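Local coordinates for De Novo Protein OR329 (Artificial gene, PDB 4HXT) that is a computationally designed armadillo-type repeat protein, probably made to self-assemble into a cyclic homo-oligomer, with no known natural function, at residues A[98-103]-A[139-144]; A[39-44]-A[76-81]; A[28-33]-A[69-74]. All blocks are in the same frame, centred on the assembly; numbering follows the deposited sequence.

Contact 1: residues A[98-103]-A[139-144]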
loop_
_atom_site.group_PDB
_atom_site.type_symbol
_atom_site.label_atom_id
_atom_site.label_comp_id
_atom_site.label_asym_id
_atom_site.label_seq_id
_atom_site.Cartn_x
_atom_site.Cartn_y
_atom_site.Cartn_z
ATOM N N THR A 98 11.442 30.134 -5.565
ATOM C CA THR A 98 12.789 30.646 -5.333
ATOM C C THR A 98 12.944 30.949 -3.843
ATOM O O THR A 98 14.050 31.154 -3.353
ATOM C CB THR A 98 13.059 31.940 -6.129
ATOM O OG1 THR A 98 11.988 32.865 -5.909
ATOM C CG2 THR A 98 13.188 31.644 -7.611
ATOM N N ASP A 99 11.821 30.979 -3.133
ATOM C CA ASP A 99 11.817 31.245 -1.697
ATOM C C ASP A 99 12.000 29.916 -0.964
ATOM O O ASP A 99 11.128 29.041 -1.014
ATOM C CB ASP A 99 10.498 31.907 -1.295
ATOM C CG ASP A 99 10.392 32.143 0.198
ATOM O OD1 ASP A 99 10.185 33.306 0.605
ATOM O OD2 ASP A 99 10.512 31.165 0.967
ATOM N N SER A 100 13.129 29.785 -0.269
ATOM C CA SER A 100 13.482 28.558 0.440
ATOM C C SER A 100 12.497 28.079 1.494
ATOM O O SER A 100 12.332 26.874 1.684
ATOM C CB SER A 100 14.880 28.697 1.068
ATOM O OG SER A 100 14.921 29.714 2.058
ATOM N N GLU A 101 11.850 29.009 2.185
ATOM C CA GLU A 101 10.887 28.641 3.215
ATOM C C GLU A 101 9.644 28.031 2.562
ATOM O O GLU A 101 9.044 27.101 3.094
ATOM C CB GLU A 101 10.507 29.875 4.040
ATOM C CG GLU A 101 10.012 29.562 5.440
ATOM C CD GLU A 101 10.999 28.720 6.235
ATOM O OE1 GLU A 101 12.210 29.025 6.207
ATOM O OE2 GLU A 101 10.560 27.755 6.894
ATOM N N VAL A 102 9.262 28.559 1.404
ATOM C CA VAL A 102 8.108 28.039 0.680
ATOM C C VAL A 102 8.452 26.622 0.225
ATOM O O VAL A 102 7.638 25.712 0.332
ATOM C CB VAL A 102 7.783 28.907 -0.565
ATOM C CG1 VAL A 102 6.722 28.232 -1.421
ATOM C CG2 VAL A 102 7.301 30.284 -0.125
ATOM N N GLN A 103 9.672 26.449 -0.277
ATOM C CA GLN A 103 10.130 25.147 -0.740
ATOM C C GLN A 103 10.092 24.136 0.386
ATOM O O GLN A 103 9.612 23.018 0.219
ATOM C CB GLN A 103 11.567 25.230 -1.243
ATOM C CG GLN A 103 11.739 25.883 -2.579
ATOM C CD GLN A 103 13.150 25.720 -3.081
ATOM O OE1 GLN A 103 14.083 26.300 -2.535
ATOM N NE2 GLN A 103 13.319 24.907 -4.118
ATOM N N SER A 139 19.409 20.326 -3.582
ATOM C CA SER A 139 19.225 21.739 -3.271
ATOM C C SER A 139 20.404 22.231 -2.436
ATOM O O SER A 139 20.982 21.471 -1.661
ATOM C CB SER A 139 17.932 21.944 -2.481
ATOM O OG SER A 139 17.884 23.248 -1.924
ATOM N N THR A 140 20.761 23.501 -2.594
ATOM C CA THR A 140 21.865 24.074 -1.831
ATOM C C THR A 140 21.390 24.339 -0.406
ATOM O O THR A 140 22.180 24.683 0.476
ATOM C CB THR A 140 22.355 25.399 -2.460
ATOM O OG1 THR A 140 21.243 26.284 -2.642
ATOM C CG2 THR A 140 23.012 25.142 -3.810
ATOM N N ASP A 141 20.091 24.167 -0.189
ATOM C CA ASP A 141 19.484 24.383 1.120
ATOM C C ASP A 141 19.340 23.048 1.845
ATOM O O ASP A 141 18.564 22.187 1.433
ATOM C CB ASP A 141 18.112 25.046 0.947
ATOM C CG ASP A 141 17.483 25.445 2.270
ATOM O OD1 ASP A 141 17.277 24.558 3.118
ATOM O OD2 ASP A 141 17.191 26.647 2.461
ATOM N N SER A 142 20.094 22.885 2.930
ATOM C CA SER A 142 20.081 21.655 3.715
ATOM C C SER A 142 18.691 21.207 4.157
ATOM O O SER A 142 18.363 20.023 4.071
ATOM C CB SER A 142 20.982 21.814 4.944
ATOM O OG SER A 142 20.635 22.972 5.687
ATOM N N GLU A 143 17.883 22.145 4.644
ATOM C CA GLU A 143 16.527 21.835 5.091
ATOM C C GLU A 143 15.650 21.316 3.957
ATOM O O GLU A 143 14.832 20.415 4.155
ATOM C CB GLU A 143 15.868 23.072 5.706
ATOM C CG GLU A 143 16.187 23.274 7.169
ATOM C CD GLU A 143 15.773 22.084 8.007
ATOM O OE1 GLU A 143 14.599 21.662 7.911
ATOM O OE2 GLU A 143 16.624 21.569 8.761
ATOM N N VAL A 144 15.808 21.902 2.775
ATOM C CA VAL A 144 15.034 21.475 1.617
ATOM C C VAL A 144 15.446 20.044 1.262
ATOM O O VAL A 144 14.597 19.207 0.955
ATOM C CB VAL A 144 15.263 22.422 0.415
ATOM C CG1 VAL A 144 14.648 21.840 -0.842
ATOM C CG2 VAL A 144 14.639 23.780 0.704
HETATM O O HOH W 1 16.677 25.267 -2.987
#
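Val144 meets Ser100 and Gln103 where two successive long helices, 100-113 and 142-155, begin side by side. With its CG2 branch lying anti to the carbonyl carbon, Val144 reaches across to the CB of Gln103, CG2 to CB 3.9 Å, the two side chains running obliquely to each other; the same methyl sits 4.0 Å from Ser100 O. One turn earlier, Asp141 OD2 rests against the CB of Ser100 at 3.4 Å. The other carboxylate oxygen serves its own helix: Asp141 OD1 takes the N-H of Val144 (N to OD1 3.1 Å) from above the carboxylate plane, 38° out of it. With an alanine in place of Asp141, the Val144 N-H would probably lose its capping acceptor and a gap would be likely to open beside the CB of Ser100. Asp99 does the equivalent job on helix 100-113, OD2 accepting from Val102 N. Beside this, a water bridges the segments, donating to Gln103 OE1 and lying 2.6 Å from Ser139 OG, while Gln103 NE2 bonds to Leu95 O. Ser139 OG also accepts from Asp141 N, an ST turn leading into the cap. The same aspartate N-cap starting both helices is consistent with an armadillo-type stack of near-identical repeats.

Contact 2: residues A[39-44]-A[76-81]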
loop_
_atom_site.group_PDB
_atom_site.type_symbol
_atom_site.label_atom_id
_atom_site.label_comp_id
_atom_site.label_asym_id
_atom_site.label_seq_id
_atom_site.Cartn_x
_atom_site.Cartn_y
_atom_site.Cartn_z
ATOM N N ALA A 39 -11.480 20.040 13.057
ATOM C CA ALA A 39 -12.251 21.271 13.158
ATOM C C ALA A 39 -11.940 22.169 11.962
ATOM O O ALA A 39 -12.838 22.745 11.346
ATOM C CB ALA A 39 -11.914 21.988 14.450
ATOM N N ILE A 40 -10.657 22.282 11.633
ATOM C CA ILE A 40 -10.240 23.109 10.510
ATOM C C ILE A 40 -10.792 22.542 9.210
ATOM O O ILE A 40 -11.283 23.283 8.351
ATOM C CB ILE A 40 -8.701 23.181 10.415
ATOM C CG1 ILE A 40 -8.129 23.814 11.686
ATOM C CG2 ILE A 40 -8.295 23.985 9.188
ATOM C CD1 ILE A 40 -6.607 23.850 11.729
ATOM N N VAL A 41 -10.721 21.221 9.070
ATOM C CA VAL A 41 -11.212 20.572 7.862
ATOM C C VAL A 41 -12.712 20.772 7.678
ATOM O O VAL A 41 -13.172 21.107 6.584
ATOM C CB VAL A 41 -10.903 19.062 7.877
ATOM C CG1 VAL A 41 -11.531 18.396 6.666
ATOM C CG2 VAL A 41 -9.389 18.840 7.877
ATOM N N ASP A 42 -13.474 20.565 8.747
ATOM C CA ASP A 42 -14.922 20.726 8.674
ATOM C C ASP A 42 -15.299 22.178 8.409
ATOM O O ASP A 42 -16.367 22.460 7.868
ATOM C CB ASP A 42 -15.583 20.248 9.970
ATOM C CG ASP A 42 -15.346 18.773 10.240
ATOM O OD1 ASP A 42 -15.373 17.979 9.276
ATOM O OD2 ASP A 42 -15.145 18.410 11.418
ATOM N N ALA A 43 -14.415 23.097 8.786
ATOM C CA ALA A 43 -14.660 24.521 8.582
ATOM C C ALA A 43 -14.302 24.964 7.161
ATOM O O ALA A 43 -14.397 26.147 6.830
ATOM C CB ALA A 43 -13.868 25.334 9.603
ATOM N N GLY A 44 -13.893 24.010 6.325
ATOM C CA GLY A 44 -13.529 24.324 4.953
ATOM C C GLY A 44 -12.167 24.989 4.818
ATOM O O GLY A 44 -11.848 25.560 3.771
ATOM N N ASP A 76 -6.010 10.309 8.148
ATOM C CA ASP A 76 -6.055 10.111 6.708
ATOM C C ASP A 76 -7.155 10.952 6.078
ATOM O O ASP A 76 -7.062 11.336 4.918
ATOM C CB ASP A 76 -6.270 8.636 6.370
ATOM C CG ASP A 76 -5.075 7.777 6.728
ATOM O OD1 ASP A 76 -3.953 8.318 6.791
ATOM O OD2 ASP A 76 -5.251 6.560 6.930
ATOM N N GLU A 77 -8.198 11.241 6.850
ATOM C CA GLU A 77 -9.297 12.051 6.348
ATOM C C GLU A 77 -8.816 13.474 6.085
ATOM O O GLU A 77 -9.283 14.129 5.154
ATOM C CB GLU A 77 -10.467 12.065 7.344
ATOM C CG GLU A 77 -10.166 11.461 8.715
ATOM C CD GLU A 77 -9.861 9.971 8.652
ATOM O OE1 GLU A 77 -10.667 9.220 8.062
ATOM O OE2 GLU A 77 -8.817 9.550 9.195
ATOM N N ALA A 78 -7.882 13.948 6.906
ATOM C CA ALA A 78 -7.328 15.290 6.739
ATOM C C ALA A 78 -6.509 15.331 5.442
ATOM O O ALA A 78 -6.622 16.272 4.659
ATOM C CB ALA A 78 -6.443 15.647 7.925
ATOM N N ILE A 79 -5.690 14.303 5.223
ATOM C CA ILE A 79 -4.858 14.212 4.023
ATOM C C ILE A 79 -5.732 14.116 2.778
ATOM O O ILE A 79 -5.432 14.711 1.754
ATOM C CB ILE A 79 -3.930 12.970 4.058
ATOM C CG1 ILE A 79 -2.934 13.093 5.214
ATOM C CG2 ILE A 79 -3.209 12.821 2.729
ATOM C CD1 ILE A 79 -2.048 11.880 5.405
ATOM N N LYS A 80 -6.817 13.358 2.877
ATOM C CA LYS A 80 -7.715 13.194 1.761
ATOM C C LYS A 80 -8.357 14.518 1.380
ATOM O O LYS A 80 -8.597 14.773 0.203
ATOM C CB LYS A 80 -8.797 12.184 2.104
ATOM C CG LYS A 80 -9.680 11.842 0.927
ATOM C CD LYS A 80 -10.664 10.750 1.292
ATOM C CE LYS A 80 -11.310 10.187 0.063
ATOM N NZ LYS A 80 -11.964 11.273 -0.701
ATOM N N ALA A 81 -8.647 15.345 2.383
ATOM C CA ALA A 81 -9.256 16.650 2.153
ATOM C C ALA A 81 -8.302 17.503 1.322
ATOM O O ALA A 81 -8.724 18.239 0.433
ATOM C CB ALA A 81 -9.572 17.337 3.494
#
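Val41, in the last turn of helix 34-42, faces the first turns of helix 76-84, its CA 6.7 Å from that of Ala78, the nearest backbone approach between the two segments. The contact is apolar and small, about 96 Å² in all, and a single valine supplies one side of it. Both branches of Val41 are used. CG1, anti to the backbone N (chi1 175°), meets the CB of Ala81 at 3.9 Å, methyl to methyl. CG2, anti to the carbonyl carbon, lies over Ala78, 4.3 Å from its CB and equally far from its CA, so this branch rests on the helix backbone as much as on the methyl. Ala78 and Ala81, three residues apart, thus present two small side chains to the fork of the valine, and their small size is consistent with Val41 coming this close to the helix surface. Just beyond Val41, helix 34-42 ends in a Schellman motif: Gly44 takes up a positive phi of 76°, and its N bonds back to Val41 O at 3.0 Å. Lys80 of helix 76-84 pairs with Asp84 and extends to the second subunit, where its NZ bonds to Gly243 O and its charge makes a cation-pi contact with Trp244 of that chain. Val46 of helix 45-52 touches both Val41 and Ala81, joining the small apolar cluster from a third helix, while Ile71 of helix 58-71 packs on Ala78, and Ile40, next to Val41, turns instead to helices 3-10, 16-30 and 58-71.

Contact 3: residues A[28-33]-A[69-74]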
loop_
_atom_site.group_PDB
_atom_site.type_symbol
_atom_site.label_atom_id
_atom_site.label_comp_id
_atom_site.label_asym_id
_atom_site.label_seq_id
_atom_site.Cartn_x
_atom_site.Cartn_y
_atom_site.Cartn_z
ATOM N N GLU A 28 -0.733 26.618 13.989
ATOM C CA GLU A 28 -0.535 26.303 15.402
ATOM C C GLU A 28 -1.648 25.390 15.899
ATOM O O GLU A 28 -1.391 24.410 16.593
ATOM C CB GLU A 28 -0.493 27.589 16.233
ATOM C CG GLU A 28 0.909 28.151 16.416
ATOM C CD GLU A 28 0.938 29.667 16.520
ATOM O OE1 GLU A 28 0.172 30.232 17.330
ATOM O OE2 GLU A 28 1.736 30.293 15.790
ATOM N N ILE A 29 -2.885 25.711 15.534
ATOM C CA ILE A 29 -4.023 24.898 15.938
ATOM C C ILE A 29 -3.894 23.490 15.361
ATOM O O ILE A 29 -4.248 22.503 16.013
ATOM C CB ILE A 29 -5.357 25.512 15.454
ATOM C CG1 ILE A 29 -5.611 26.840 16.177
ATOM C CG2 ILE A 29 -6.501 24.539 15.708
ATOM C CD1 ILE A 29 -6.920 27.511 15.802
ATOM N N ALA A 30 -3.375 23.403 14.139
ATOM C CA ALA A 30 -3.201 22.119 13.470
ATOM C C ALA A 30 -2.118 21.270 14.127
ATOM O O ALA A 30 -2.155 20.045 14.041
ATOM C CB ALA A 30 -2.872 22.335 11.996
ATOM N N SER A 31 -1.160 21.916 14.786
ATOM C CA SER A 31 -0.075 21.199 15.452
ATOM C C SER A 31 -0.563 20.551 16.743
ATOM O O SER A 31 0.222 19.974 17.494
ATOM C CB SER A 31 1.090 22.146 15.759
ATOM O OG SER A 31 0.725 23.126 16.715
ATOM N N GLY A 32 -1.867 20.644 16.989
ATOM C CA GLY A 32 -2.443 20.064 18.188
ATOM C C GLY A 32 -3.071 18.703 17.946
ATOM O O GLY A 32 -2.580 17.937 17.121
ATOM N N PRO A 33 -4.162 18.374 18.659
ATOM C CA PRO A 33 -4.877 17.098 18.537
ATOM C C PRO A 33 -5.447 16.867 17.143
ATOM O O PRO A 33 -5.448 17.768 16.305
ATOM C CB PRO A 33 -5.984 17.223 19.580
ATOM C CG PRO A 33 -5.387 18.130 20.600
ATOM C CD PRO A 33 -4.736 19.182 19.746
ATOM N N ALA A 69 0.809 21.529 5.906
ATOM C CA ALA A 69 1.761 20.492 6.281
ATOM C C ALA A 69 1.398 19.957 7.662
ATOM O O ALA A 69 1.506 18.757 7.918
ATOM C CB ALA A 69 3.180 21.053 6.291
ATOM N N ASN A 70 0.970 20.852 8.551
ATOM C CA ASN A 70 0.585 20.450 9.899
ATOM C C ASN A 70 -0.707 19.649 9.832
ATOM O O ASN A 70 -0.888 18.677 10.565
ATOM C CB ASN A 70 0.403 21.677 10.790
ATOM C CG ASN A 70 1.724 22.281 11.213
ATOM O OD1 ASN A 70 2.780 21.902 10.706
ATOM N ND2 ASN A 70 1.674 23.228 12.142
ATOM N N ILE A 71 -1.603 20.069 8.945
ATOM C CA ILE A 71 -2.875 19.385 8.749
ATOM C C ILE A 71 -2.613 17.986 8.191
ATOM O O ILE A 71 -3.212 17.002 8.634
ATOM C CB ILE A 71 -3.769 20.178 7.751
ATOM C CG1 ILE A 71 -4.286 21.455 8.422
ATOM C CG2 ILE A 71 -4.916 19.310 7.253
ATOM C CD1 ILE A 71 -5.016 22.403 7.480
ATOM N N ALA A 72 -1.701 17.911 7.223
ATOM C CA ALA A 72 -1.360 16.647 6.577
ATOM C C ALA A 72 -0.712 15.636 7.519
ATOM O O ALA A 72 -0.588 14.462 7.180
ATOM C CB ALA A 72 -0.451 16.905 5.378
ATOM N N SER A 73 -0.291 16.084 8.697
ATOM C CA SER A 73 0.324 15.173 9.656
ATOM C C SER A 73 -0.761 14.539 10.525
ATOM O O SER A 73 -0.466 13.777 11.445
ATOM C CB SER A 73 1.333 15.916 10.541
ATOM O OG SER A 73 0.686 16.812 11.427
ATOM N N GLY A 74 -2.018 14.851 10.215
ATOM C CA GLY A 74 -3.133 14.313 10.973
ATOM C C GLY A 74 -3.744 13.046 10.393
ATOM O O GLY A 74 -3.070 12.294 9.686
#
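Two long helices of the armadillo stack, 16-30 and 58-71, come together here at their C-terminal ends, with Ala30 set against Asn70 and Ile71. The backbones are close, 5.5 Å between the CA atoms of Ala30 and Ile71, and a small side chain sits at the nearest point. The Ala30 methyl points into the opposing helix and touches two residues at once: its CB lies 3.6 Å from the CB of Asn70 and 3.9 Å from the CG1 of Ile71. That CG1 is held beside the backbone N of Ile71, anti to the carbonyl carbon (chi1 -72°), on the flank where Ala30 arrives. The amide of Asn70 extends past Ala30 toward the preceding turn of helix 16-30. Its ND2 passes 3.8 Å from the CB of Ser31 and bonds to Ala27 O, while OD1 accepts from Arg108 of helix 100-113; gripped at both ends, the amide is fixed in its flip and joins three successive long helices. Near the C-terminal end of helix 58-71, Ser73 turns back on the backbone: its OG donates to Asn70 O at 2.6 Å, tilted 27° from the carbonyl plane. Asn70 O accepts Ser73 N as well, from the same face, so one carbonyl takes both donors of a single serine. The same serine lies in a type I turn from Ile71 to Gly74, which leads the chain toward helix 76-84. Ile40 of helix 34-42 touches both Ala30 and Ile71, covering the apolar side of the contact. The close alanine packing, with an asparagine reaching from one long helix to a carbonyl of the one before, is how these armadillo-type repeats stack here into a continuous superhelix.

Contacts 2 and 3 are neighbours, their centres 10 Å apart, and both belong to the interface between the same successive layers of the stack: contact 3 joins long helices 16-30 and 58-71, contact 2 the shorter helices 34-42 and 76-84 that follow them in the chain. Ile40 bridges the two, its CD1 4.0 Å from Ala30 CB and its CG2 4.0 Å from Ile71 CD1, and Ala78 CB packs 3.6 Å from Ile71 O. Contact 1 repeats the pairing of long helices further along the superhelix, at their N-terminal ends; its centre lies 21 Å from that of contact 3 and 27 Å from that of contact 2, without touching either.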